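PDB 1H80: iota-carrageenase from Alteromonas sp., which cleaves the beta-1,4 linkages inside iota-carrageenan, a sulfated galactan of red algal cell walls, with inversion of the anomeric configuration. Local coordinates for residues S268-G280 / P402-T414. Residues are numbered along the deposited sequence; the frame is centred on the assembly and turned at random. Where two conformers were deposited one is given.
With CA (calcium ion), chain E.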
loop_
_atom_site.group_PDB
_atom_site.type_symbol
_atom_site.label_atom_id
_atom_site.label_comp_id
_atom_site.label_asym_id
_atom_site.label_seq_id
_atom_site.Cartn_x
_atom_site.Cartn_y
_atom_site.Cartn_z
ATOM N N SER A 268 6.934 -7.955 11.358
ATOM C CA SER A 268 5.502 -8.054 11.542
ATOM C C SER A 268 5.192 -8.497 12.954
ATOM O O SER A 268 5.983 -9.201 13.580
ATOM C CB SER A 268 4.918 -9.068 10.558
ATOM O OG SER A 268 5.396 -10.376 10.794
ATOM N N VAL A 269 4.045 -8.056 13.457
ATOM C CA VAL A 269 3.591 -8.439 14.782
ATOM C C VAL A 269 2.131 -8.809 14.623
ATOM O O VAL A 269 1.299 -7.974 14.279
ATOM C CB VAL A 269 3.720 -7.294 15.804
ATOM C CG1 VAL A 269 3.206 -7.764 17.162
ATOM C CG2 VAL A 269 5.177 -6.858 15.916
ATOM N N SER A 270 1.832 -10.079 14.853
ATOM C CA SER A 270 0.475 -10.569 14.724
ATOM C C SER A 270 -0.098 -10.342 13.314
ATOM O O SER A 270 -1.228 -9.887 13.181
ATOM C CB SER A 270 -0.424 -9.901 15.774
ATOM O OG SER A 270 -1.711 -10.491 15.808
ATOM N N CYS A 271 0.684 -10.626 12.268
ATOM C CA CYS A 271 0.179 -10.507 10.886
ATOM C C CYS A 271 0.118 -11.905 10.306
ATOM O O CYS A 271 0.666 -12.853 10.885
ATOM C CB CYS A 271 1.078 -9.639 9.983
ATOM S SG CYS A 271 1.314 -8.002 10.718
ATOM N N GLY A 272 -0.555 -12.035 9.168
ATOM C CA GLY A 272 -0.659 -13.334 8.524
ATOM C C GLY A 272 0.746 -13.863 8.317
ATOM O O GLY A 272 1.065 -15.004 8.652
ATOM N N SER A 273 1.595 -13.009 7.754
ATOM C CA SER A 273 2.996 -13.333 7.528
ATOM C C SER A 273 3.697 -11.991 7.382
ATOM O O SER A 273 3.037 -10.956 7.290
ATOM C CB SER A 273 3.177 -14.171 6.259
ATOM O OG SER A 273 2.849 -13.438 5.092
ATOM N N ALA A 274 5.022 -11.995 7.376
ATOM C CA ALA A 274 5.760 -10.744 7.233
ATOM C C ALA A 274 5.859 -10.394 5.753
ATOM O O ALA A 274 5.668 -9.242 5.354
ATOM C CB ALA A 274 7.146 -10.883 7.843
ATOM N N VAL A 275 6.160 -11.402 4.945
ATOM C CA VAL A 275 6.288 -11.222 3.508
ATOM C C VAL A 275 5.352 -12.194 2.813
ATOM O O VAL A 275 5.213 -13.347 3.227
ATOM C CB VAL A 275 7.731 -11.501 3.033
ATOM C CG1 VAL A 275 7.839 -11.278 1.527
ATOM C CG2 VAL A 275 8.703 -10.603 3.779
ATOM N N ARG A 276 4.702 -11.719 1.760
ATOM C CA ARG A 276 3.787 -12.553 1.007
ATOM C C ARG A 276 3.969 -12.311 -0.480
ATOM O O ARG A 276 4.039 -11.171 -0.928
ATOM C CB ARG A 276 2.348 -12.239 1.402
ATOM C CG ARG A 276 1.317 -12.877 0.498
ATOM C CD ARG A 276 -0.079 -12.480 0.922
ATOM N NE ARG A 276 -0.994 -12.460 -0.212
ATOM C CZ ARG A 276 -2.244 -12.020 -0.150
ATOM N NH1 ARG A 276 -2.733 -11.565 0.996
ATOM N NH2 ARG A 276 -3.006 -12.030 -1.237
ATOM N N SER A 277 4.053 -13.394 -1.242
ATOM C CA SER A 277 4.208 -13.297 -2.685
ATOM C C SER A 277 3.146 -14.154 -3.357
ATOM O O SER A 277 3.025 -15.348 -3.072
ATOM C CB SER A 277 5.604 -13.759 -3.103
ATOM O OG SER A 277 6.598 -12.921 -2.535
ATOM N N ASP A 278 2.370 -13.531 -4.238
ATOM C CA ASP A 278 1.307 -14.219 -4.956
ATOM C C ASP A 278 1.738 -14.503 -6.381
ATOM O O ASP A 278 2.526 -13.765 -6.965
ATOM C CB ASP A 278 0.039 -13.363 -5.016
ATOM C CG ASP A 278 -0.571 -13.108 -3.656
ATOM O OD1 ASP A 278 -0.095 -13.686 -2.656
ATOM O OD2 ASP A 278 -1.540 -12.324 -3.597
ATOM N N SER A 279 1.203 -15.572 -6.947
ATOM C CA SER A 279 1.528 -15.916 -8.318
ATOM C C SER A 279 0.910 -14.889 -9.258
ATOM O O SER A 279 -0.130 -14.300 -8.963
ATOM C CB SER A 279 0.978 -17.301 -8.656
ATOM O OG SER A 279 1.167 -17.601 -10.028
ATOM N N GLY A 280 1.575 -14.651 -10.381
ATOM C CA GLY A 280 1.017 -13.742 -11.357
ATOM C C GLY A 280 -0.049 -14.590 -12.019
ATOM O O GLY A 280 0.035 -15.819 -11.972
ATOM N N PRO A 402 -4.677 -16.268 14.626
ATOM C CA PRO A 402 -3.228 -16.384 14.803
ATOM C C PRO A 402 -2.416 -16.208 13.526
ATOM O O PRO A 402 -2.890 -16.487 12.422
ATOM C CB PRO A 402 -3.055 -17.787 15.385
ATOM C CG PRO A 402 -4.379 -18.069 16.041
ATOM C CD PRO A 402 -5.359 -17.501 15.057
ATOM N N SER A 403 -1.189 -15.734 13.699
ATOM C CA SER A 403 -0.262 -15.557 12.591
ATOM C C SER A 403 -0.036 -16.943 12.006
ATOM O O SER A 403 -0.058 -17.935 12.734
ATOM C CB SER A 403 1.062 -14.997 13.104
ATOM O OG SER A 403 0.874 -13.724 13.693
ATOM N N LEU A 404 0.194 -17.018 10.701
ATOM C CA LEU A 404 0.388 -18.308 10.053
ATOM C C LEU A 404 1.820 -18.673 9.693
ATOM O O LEU A 404 2.184 -19.850 9.706
ATOM C CB LEU A 404 -0.484 -18.391 8.800
ATOM C CG LEU A 404 -1.949 -18.760 9.047
ATOM C CD1 LEU A 404 -2.758 -18.558 7.781
ATOM C CD2 LEU A 404 -2.031 -20.208 9.516
ATOM N N ALA A 405 2.640 -17.679 9.374
ATOM C CA ALA A 405 4.017 -17.964 8.991
ATOM C C ALA A 405 4.846 -16.701 8.954
ATOM O O ALA A 405 4.344 -15.609 9.197
ATOM C CB ALA A 405 4.041 -18.618 7.611
ATOM N N ALA A 406 6.126 -16.860 8.644
ATOM C CA ALA A 406 7.011 -15.712 8.520
ATOM C C ALA A 406 6.912 -15.263 7.068
ATOM O O ALA A 406 6.854 -14.071 6.768
ATOM C CB ALA A 406 8.445 -16.109 8.843
ATOM N N VAL A 407 6.877 -16.241 6.168
ATOM C CA VAL A 407 6.808 -15.977 4.742
ATOM C C VAL A 407 5.798 -16.864 4.028
ATOM O O VAL A 407 5.695 -18.059 4.303
ATOM C CB VAL A 407 8.185 -16.205 4.083
ATOM C CG1 VAL A 407 8.086 -16.015 2.569
ATOM C CG2 VAL A 407 9.210 -15.252 4.681
ATOM N N ILE A 408 5.038 -16.260 3.124
ATOM C CA ILE A 408 4.074 -16.990 2.321
ATOM C C ILE A 408 4.484 -16.730 0.880
ATOM O O ILE A 408 4.629 -15.578 0.459
ATOM C CB ILE A 408 2.632 -16.500 2.550
ATOM C CG1 ILE A 408 2.198 -16.825 3.982
ATOM C CG2 ILE A 408 1.687 -17.181 1.557
ATOM C CD1 ILE A 408 0.797 -16.352 4.326
ATOM N N ASP A 409 4.712 -17.803 0.135
ATOM C CA ASP A 409 5.109 -17.683 -1.261
ATOM C C ASP A 409 4.294 -18.678 -2.066
ATOM O O ASP A 409 4.585 -19.874 -2.053
ATOM C CB ASP A 409 6.593 -17.999 -1.426
ATOM C CG ASP A 409 7.080 -17.794 -2.851
ATOM O OD1 ASP A 409 6.270 -17.964 -3.787
ATOM O OD2 ASP A 409 8.274 -17.476 -3.039
ATOM N N THR A 410 3.277 -18.187 -2.763
ATOM C CA THR A 410 2.432 -19.061 -3.559
ATOM C C THR A 410 2.737 -18.977 -5.052
ATOM O O THR A 410 1.868 -19.240 -5.880
ATOM C CB THR A 410 0.932 -18.760 -3.328
ATOM O OG1 THR A 410 0.663 -17.384 -3.618
ATOM C CG2 THR A 410 0.549 -19.052 -1.879
ATOM N N THR A 411 3.966 -18.603 -5.393
ATOM C CA THR A 411 4.357 -18.537 -6.798
ATOM C C THR A 411 4.652 -19.972 -7.229
ATOM O O THR A 411 5.210 -20.754 -6.460
ATOM C CB THR A 411 5.615 -17.669 -7.013
ATOM O OG1 THR A 411 6.716 -18.222 -6.286
ATOM C CG2 THR A 411 5.362 -16.241 -6.546
ATOM N N PRO A 412 4.274 -20.338 -8.461
ATOM C CA PRO A 412 4.497 -21.691 -8.984
ATOM C C PRO A 412 5.962 -22.038 -9.248
ATOM O O PRO A 412 6.489 -21.756 -10.325
ATOM C CB PRO A 412 3.663 -21.699 -10.259
ATOM C CG PRO A 412 3.821 -20.288 -10.747
ATOM C CD PRO A 412 3.630 -19.484 -9.477
ATOM N N GLU A 413 6.607 -22.658 -8.264
ATOM C CA GLU A 413 8.010 -23.049 -8.379
ATOM C C GLU A 413 8.292 -23.838 -9.654
ATOM O O GLU A 413 9.317 -23.634 -10.306
ATOM C CB GLU A 413 8.427 -23.884 -7.163
ATOM N N THR A 414 7.383 -24.744 -10.001
ATOM C CA THR A 414 7.539 -25.565 -11.196
ATOM C C THR A 414 6.756 -24.975 -12.363
ATOM O O THR A 414 5.717 -25.504 -12.754
ATOM C CB THR A 414 7.038 -27.004 -10.953
HETATM CA CA CA E . 8.892 -18.613 -7.417
HETATM O O HOH W 1 3.288 -13.877 10.886
HETATM O O HOH W 2 7.250 -14.426 -0.435
HETATM O O HOH W 3 0.171 -15.939 -1.354
HETATM O O HOH W 4 -1.084 -17.121 -5.559
HETATM O O HOH W 5 9.774 -17.763 -5.208
#
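Val275 O accepts from Ile408 N, and Ile408 O from Ser277 N (2.8 Å). Ser277 O then takes Thr410 N almost head-on at 2.9 Å. This ladder joins parallel strands 275-277 and 407-409, which stack on successive turns of the right-handed beta-helix. At the preceding turn, Gly272 O is gripped by both Leu404 N and Ala405 N. Ser403 OG donates to Cys271 O (2.9 Å), beside the disulfide to Cys242. Side-chain packing is modest: with CG1 anti to its carbonyl carbon (chi1 -66°), Ile408 lays CG1 and CD1 alongside Ser273 CB and OG. Farther on, Pro412 CD sits against Ser279 OG.

The charged pair lies within 268-280. Arg276, extended, meets Asp278 side-on, NE to OD1 at 2.9 Å and NH2 to OD2 at 2.8 Å. A water links Asp278 OD1 to Thr410 OG1. A lysine in place of Asp278 would probably leave the Arg276 guanidinium without its mate and break that water link. Asp409 OD1 accepts Thr411 N in an Asx turn and also Thr411 OG1 (2.6 Å), which binds calcium at 2.5 Å. Asp418, Tyr419 and Asp420 share this ion. The two turns are thus joined mainly through backbone hydrogen bonds, and the calcium probably steadies the 402-414 side just past its strand, where Asp409, as a second-shell residue, probably orients Thr411 OG1.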